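Side-chain contacts in TRAP-T family transporter, DctP (Periplasmic binding) subunit (Sulfitobacter sp. NAS-14.1, PDB 4PF8), which binds beta-D-galacturonate and probably delivers it, as a periplasmic solute-binding subunit, to a TRAP-type membrane transporter: residues V33-V38 against G270-A275; S211-S216 against M277-D282. All coordinates share one frame; numbering follows the deposited sequence.

Overall arrangement
Both contacts rest on the long helix 248-282, which supplies residues 270-275 to contact 1 and residues 277-282 to contact 2. The other partners are residues 33-38, the loop leading into helix 37-52, and residues 211-216, the last turn of helix 209-214 and the residues after it. Along the chain the segments alternate between the contacts. The two centres lie about 10 Å apart. The two contacts are joined directly by the Arg-272 to Glu-213 salt bridge and a probable hydrogen bond between the Tyr-36 and Ser-211 hydroxyls. Tyr-36 comes within about 5 Å of the bound galacturonate and Ser-211 belongs to its pocket. Helix 248-282 thus probably ties together parts of the chain on which the binding site depends.

Contact 1 of 2, residues V33-V38 against G270-A275; sequences VEDYPV and GEREAA
Arg-272 reaches from helix 248-282 across Pro-37 to the backbone of Asp-35. Its CB packs on the proline ring, 3.6 Å from Pro-37 CG. Arg-272 CG lies 3.8 Å from both CG and CD of Pro-37. The two side chains cross at about a right angle. Arg-272 CG is anti to the backbone N (chi1 -175°), and a bend at chi2 (57°) then turns the rest of the chain along the 33-38 segment.

At the tip, NH2 donates to the backbone oxygen of Asp-35. The Arg-272 NH2 to Asp-35 O distance is 2.9 Å and the N-H...O angle is 169°, so the bond is nearly straight. The oxygen lies close to the guanidinium plane, but the donor stands above the carbonyl plane. A water extends this grip: it donates to Asp-35 O and accepts from Arg-272 NH1. A second water accepts from NH2 and gives a weak bond to Asp-35 OD1. Asp-35 OD1 itself is 4.3 Å from Arg-272 NH2, beyond salt-bridge range. Elsewhere, Arg-272 NE is held by Ser-276 and NH1 forms a salt bridge with Glu-213, while Asp-35 OD1 is hydrogen-bonded to His-40. Together the partners of Arg-272 fix the rotation of the guanidinium.

One face of that group is turned to Tyr-36: Tyr-36 CD1 lies over it, 4.3 Å from Arg-272 NH2. The tyrosine ring stacks on His-32 and its hydroxyl is probably hydrogen-bonded to Ser-211, both residues of the galacturonate pocket. Tyr-36 is the N-cap residue of helix 37-52. The contact therefore joins the start of that helix to one flank of helix 248-282, where Leu-268 and Trp-269 also touch Pro-37, while helix 209-214 meets both Tyr-36 and Arg-272.

Contact 2 of 2, residues S211-S216 against M277-D282; sequences SYESTS and MKIIMD
Tyr-212 and Ile-280 meet at an oblique angle, ring against branched chain. The delta methyl of Ile-280 comes in obliquely at the CD2 and CE2 atoms of the ring, with Ile-280 CD1 3.5 Å from Tyr-212 CD2. CG2 of Ile-280 lies 4.0 Å from Tyr-212 CE2. The tyrosine hydroxyl bonds to the backbone oxygen of Ala-221.

Next to this pair, Glu-213 lies against Ile-279, also at a slant. The aliphatic part makes the closest approach, with Glu-213 CG 3.7 Å from Ile-279 CG2. Ile-279 CD1 sits 3.9 Å from Glu-213 CD. The bend of Glu-213 at chi2 (-96°) turns its carboxylate, which Arg-272 also uses, back toward Ser-276, earlier in the long helix, and OE1 accepts from that serine. Glu-213 CB also touches Ile-280 CG1, at 4.1 Å, so this glutamate spans both isoleucines.

Pro-209, Val-285 and Val-287 continue the apolar surface round Ile-280, while Tyr-149 and Tyr-224 meet the Tyr-212 ring. This is helix-to-helix packing: the short pocket helix 209-214 rests through Tyr-212 and Glu-213 on the last turns of helix 248-282, while Ser-211 of the same short helix lines the galacturonate site, its OG making a weak hydrogen bond to the sugar.

Contact 1 of 2, residues V33-V38 against G270-A275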
loop_
_atom_site.group_PDB
_atom_site.type_symbol
_atom_site.label_atom_id
_atom_site.label_comp_id
_atom_site.label_asym_id
_atom_site.label_seq_id
_atom_site.Cartn_x
_atom_site.Cartn_y
_atom_site.Cartn_z
ATOM N N VAL A 33 8.107 10.457 0.016
ATOM C CA VAL A 33 8.780 11.708 0.308
ATOM C C VAL A 33 8.754 11.991 1.804
ATOM O O VAL A 33 7.926 11.445 2.518
ATOM C CB VAL A 33 8.166 12.876 -0.475
ATOM C CG1 VAL A 33 8.300 12.600 -1.984
ATOM C CG2 VAL A 33 6.710 13.095 -0.063
ATOM N N GLU A 34 9.679 12.829 2.276
ATOM C CA GLU A 34 9.797 13.091 3.699
ATOM C C GLU A 34 8.508 13.659 4.284
ATOM O O GLU A 34 8.131 13.310 5.408
ATOM C CB GLU A 34 10.966 14.053 3.973
ATOM C CG GLU A 34 11.274 14.209 5.451
ATOM C CD GLU A 34 12.607 14.893 5.724
ATOM O OE1 GLU A 34 13.326 15.231 4.758
ATOM O OE2 GLU A 34 12.925 15.097 6.915
ATOM N N ASP A 35 7.859 14.573 3.563
ATOM C CA ASP A 35 6.639 15.177 4.090
ATOM C C ASP A 35 5.420 14.374 3.614
ATOM O O ASP A 35 4.796 14.681 2.593
ATOM C CB ASP A 35 6.510 16.644 3.688
ATOM C CG ASP A 35 5.335 17.324 4.387
ATOM O OD1 ASP A 35 4.727 16.696 5.285
ATOM O OD2 ASP A 35 5.010 18.474 4.030
ATOM N N TYR A 36 5.094 13.337 4.373
ATOM C CA TYR A 36 4.057 12.361 3.995
ATOM C C TYR A 36 3.655 11.641 5.296
ATOM O O TYR A 36 4.485 11.459 6.177
ATOM C CB TYR A 36 4.620 11.369 2.972
ATOM C CG TYR A 36 3.568 10.587 2.217
ATOM C CD1 TYR A 36 2.921 11.155 1.131
ATOM C CD2 TYR A 36 3.250 9.287 2.562
ATOM C CE1 TYR A 36 1.958 10.449 0.424
ATOM C CE2 TYR A 36 2.278 8.569 1.862
ATOM C CZ TYR A 36 1.638 9.165 0.785
ATOM O OH TYR A 36 0.692 8.435 0.068
ATOM N N PRO A 37 2.394 11.215 5.440
ATOM C CA PRO A 37 1.944 10.663 6.738
ATOM C C PRO A 37 2.701 9.425 7.229
ATOM O O PRO A 37 3.007 9.287 8.424
ATOM C CB PRO A 37 0.474 10.311 6.475
ATOM C CG PRO A 37 0.062 11.317 5.456
ATOM C CD PRO A 37 1.256 11.506 4.547
ATOM N N VAL A 38 3.023 8.542 6.297
ATOM C CA VAL A 38 3.820 7.369 6.599
ATOM C C VAL A 38 5.158 7.797 7.193
ATOM O O VAL A 38 5.596 7.263 8.201
ATOM C CB VAL A 38 4.083 6.552 5.325
ATOM C CG1 VAL A 38 5.076 5.426 5.608
ATOM C CG2 VAL A 38 2.768 6.008 4.752
ATOM N N GLY A 270 -5.961 11.075 7.294
ATOM C CA GLY A 270 -7.228 11.740 7.002
ATOM C C GLY A 270 -7.040 13.180 6.540
ATOM O O GLY A 270 -7.587 13.620 5.512
ATOM N N GLU A 271 -6.221 13.907 7.293
ATOM C CA GLU A 271 -5.906 15.297 6.993
ATOM C C GLU A 271 -5.224 15.429 5.620
ATOM O O GLU A 271 -5.613 16.270 4.795
ATOM C CB GLU A 271 -5.036 15.806 8.142
ATOM C CG GLU A 271 -4.047 16.910 7.936
ATOM C CD GLU A 271 -3.232 17.104 9.228
ATOM O OE1 GLU A 271 -1.982 17.211 9.190
ATOM O OE2 GLU A 271 -3.868 17.100 10.305
ATOM N N ARG A 272 -4.232 14.580 5.352
ATOM C CA ARG A 272 -3.516 14.626 4.092
ATOM C C ARG A 272 -4.339 14.228 2.874
ATOM O O ARG A 272 -4.170 14.806 1.798
ATOM C CB ARG A 272 -2.249 13.738 4.168
ATOM C CG ARG A 272 -1.361 13.795 2.946
ATOM C CD ARG A 272 -0.913 15.202 2.641
ATOM N NE ARG A 272 -0.139 15.242 1.413
ATOM C CZ ARG A 272 1.188 15.178 1.358
ATOM N NH1 ARG A 272 1.788 15.192 0.175
ATOM N NH2 ARG A 272 1.905 15.066 2.464
ATOM N N GLU A 273 -5.222 13.260 3.019
ATOM C CA GLU A 273 -6.062 12.871 1.893
ATOM C C GLU A 273 -6.862 14.052 1.351
ATOM O O GLU A 273 -6.853 14.317 0.142
ATOM C CB GLU A 273 -6.957 11.693 2.276
ATOM C CG GLU A 273 -7.495 10.906 1.075
ATOM C CD GLU A 273 -7.470 9.396 1.316
ATOM O OE1 GLU A 273 -8.227 8.915 2.165
ATOM O OE2 GLU A 273 -6.689 8.683 0.654
ATOM N N ALA A 274 -7.487 14.817 2.250
ATOM C CA ALA A 274 -8.216 16.010 1.848
ATOM C C ALA A 274 -7.294 17.091 1.292
ATOM O O ALA A 274 -7.621 17.733 0.291
ATOM C CB ALA A 274 -9.029 16.553 3.029
ATOM N N ALA A 275 -6.148 17.296 1.935
ATOM C CA ALA A 275 -5.219 18.337 1.513
ATOM C C ALA A 275 -4.687 18.033 0.108
ATOM O O ALA A 275 -4.564 18.931 -0.730
ATOM C CB ALA A 275 -4.080 18.453 2.494
HETATM O O HOH W 1 4.586 15.954 0.035
HETATM O O HOH W 2 1.728 15.134 5.287
#

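Contact 2 of 2, residues S211-S216 against M277-D282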
loop_
_atom_site.group_PDB
_atom_site.type_symbol
_atom_site.label_atom_id
_atom_site.label_comp_id
_atom_site.label_asym_id
_atom_site.label_seq_id
_atom_site.Cartn_x
_atom_site.Cartn_y
_atom_site.Cartn_z
ATOM N N SER A 211 -0.499 9.889 -2.770
ATOM C CA SER A 211 0.550 9.343 -3.646
ATOM C C SER A 211 0.550 10.022 -5.005
ATOM O O SER A 211 1.581 10.378 -5.521
ATOM C CB SER A 211 0.379 7.835 -3.830
ATOM O OG SER A 211 0.765 7.113 -2.664
ATOM N N TYR A 212 -0.636 10.170 -5.579
ATOM C CA TYR A 212 -0.825 10.821 -6.886
ATOM C C TYR A 212 -0.314 12.256 -6.861
ATOM O O TYR A 212 0.292 12.730 -7.828
ATOM C CB TYR A 212 -2.322 10.742 -7.204
ATOM C CG TYR A 212 -2.835 11.461 -8.417
ATOM C CD1 TYR A 212 -2.295 11.258 -9.672
ATOM C CD2 TYR A 212 -3.953 12.280 -8.314
ATOM C CE1 TYR A 212 -2.812 11.899 -10.770
ATOM C CE2 TYR A 212 -4.473 12.928 -9.410
ATOM C CZ TYR A 212 -3.928 12.712 -10.621
ATOM O OH TYR A 212 -4.483 13.381 -11.691
ATOM N N GLU A 213 -0.559 12.945 -5.748
ATOM C CA GLU A 213 -0.118 14.323 -5.558
ATOM C C GLU A 213 1.368 14.454 -5.207
ATOM O O GLU A 213 2.086 15.223 -5.851
ATOM C CB GLU A 213 -0.968 14.976 -4.452
ATOM C CG GLU A 213 -0.599 16.410 -4.144
ATOM C CD GLU A 213 0.335 16.501 -2.962
ATOM O OE1 GLU A 213 0.048 15.842 -1.931
ATOM O OE2 GLU A 213 1.351 17.215 -3.070
ATOM N N SER A 214 1.833 13.712 -4.196
ATOM C CA SER A 214 3.170 13.928 -3.641
ATOM C C SER A 214 4.274 13.604 -4.635
ATOM O O SER A 214 5.373 14.144 -4.543
ATOM C CB SER A 214 3.363 13.130 -2.349
ATOM O OG SER A 214 3.311 11.746 -2.555
ATOM N N THR A 215 3.963 12.721 -5.579
ATOM C CA THR A 215 4.911 12.265 -6.601
ATOM C C THR A 215 4.895 13.138 -7.843
ATOM O O THR A 215 5.666 12.905 -8.780
ATOM C CB THR A 215 4.559 10.875 -7.077
ATOM O OG1 THR A 215 3.222 10.896 -7.593
ATOM C CG2 THR A 215 4.697 9.852 -5.948
ATOM N N SER A 216 4.001 14.120 -7.859
ATOM C CA SER A 216 3.759 14.956 -9.028
ATOM C C SER A 216 3.133 14.205 -10.204
ATOM O O SER A 216 3.091 14.738 -11.316
ATOM C CB SER A 216 5.022 15.676 -9.488
ATOM O OG SER A 216 5.520 16.537 -8.472
HETATM N N MSE A 277 -6.256 16.138 -2.203
HETATM C CA MSE A 277 -7.383 16.373 -3.107
HETATM C C MSE A 277 -7.513 17.850 -3.457
HETATM O O MSE A 277 -7.752 18.200 -4.613
HETATM C CB MSE A 277 -8.687 15.873 -2.496
HETATM C CG MSE A 277 -8.856 14.376 -2.497
HETATM SE SE MSE A 277 -8.971 13.578 -4.315
HETATM C CE MSE A 277 -9.540 14.968 -5.246
ATOM N N LYS A 278 -7.363 18.723 -2.467
ATOM C CA LYS A 278 -7.428 20.157 -2.735
ATOM C C LYS A 278 -6.322 20.614 -3.704
ATOM O O LYS A 278 -6.565 21.395 -4.628
ATOM C CB LYS A 278 -7.367 20.949 -1.424
ATOM C CG LYS A 278 -7.688 22.420 -1.610
ATOM C CD LYS A 278 -7.678 23.154 -0.301
ATOM C CE LYS A 278 -8.177 24.575 -0.480
ATOM N NZ LYS A 278 -7.305 25.370 -1.401
ATOM N N ILE A 279 -5.106 20.125 -3.489
ATOM C CA ILE A 279 -3.976 20.453 -4.361
ATOM C C ILE A 279 -4.248 19.983 -5.795
ATOM O O ILE A 279 -3.995 20.711 -6.768
ATOM C CB ILE A 279 -2.685 19.829 -3.805
ATOM C CG1 ILE A 279 -2.271 20.564 -2.534
ATOM C CG2 ILE A 279 -1.548 19.883 -4.829
ATOM C CD1 ILE A 279 -1.253 19.846 -1.735
ATOM N N ILE A 280 -4.757 18.765 -5.911
ATOM C CA ILE A 280 -5.067 18.146 -7.195
ATOM C C ILE A 280 -6.088 18.989 -7.926
ATOM O O ILE A 280 -5.909 19.341 -9.108
ATOM C CB ILE A 280 -5.608 16.704 -6.941
ATOM C CG1 ILE A 280 -4.434 15.780 -6.553
ATOM C CG2 ILE A 280 -6.420 16.171 -8.109
ATOM C CD1 ILE A 280 -4.912 14.495 -5.842
HETATM N N MSE A 281 -7.146 19.381 -7.229
HETATM C CA MSE A 281 -8.206 20.133 -7.890
HETATM C C MSE A 281 -7.723 21.536 -8.243
HETATM O O MSE A 281 -8.024 22.054 -9.332
HETATM C CB MSE A 281 -9.457 20.158 -7.022
HETATM C CG MSE A 281 -10.065 18.759 -6.862
HETATM SE SE MSE A 281 -11.726 18.753 -5.856
HETATM C CE MSE A 281 -11.033 19.251 -4.144
ATOM N N ASP A 282 -6.953 22.150 -7.349
ATOM C CA ASP A 282 -6.439 23.500 -7.595
ATOM C C ASP A 282 -5.390 23.491 -8.725
ATOM O O ASP A 282 -5.108 24.526 -9.332
ATOM C CB ASP A 282 -5.786 24.074 -6.341
ATOM C CG ASP A 282 -6.783 24.461 -5.255
ATOM O OD1 ASP A 282 -8.006 24.476 -5.500
ATOM O OD2 ASP A 282 -6.312 24.755 -4.133
#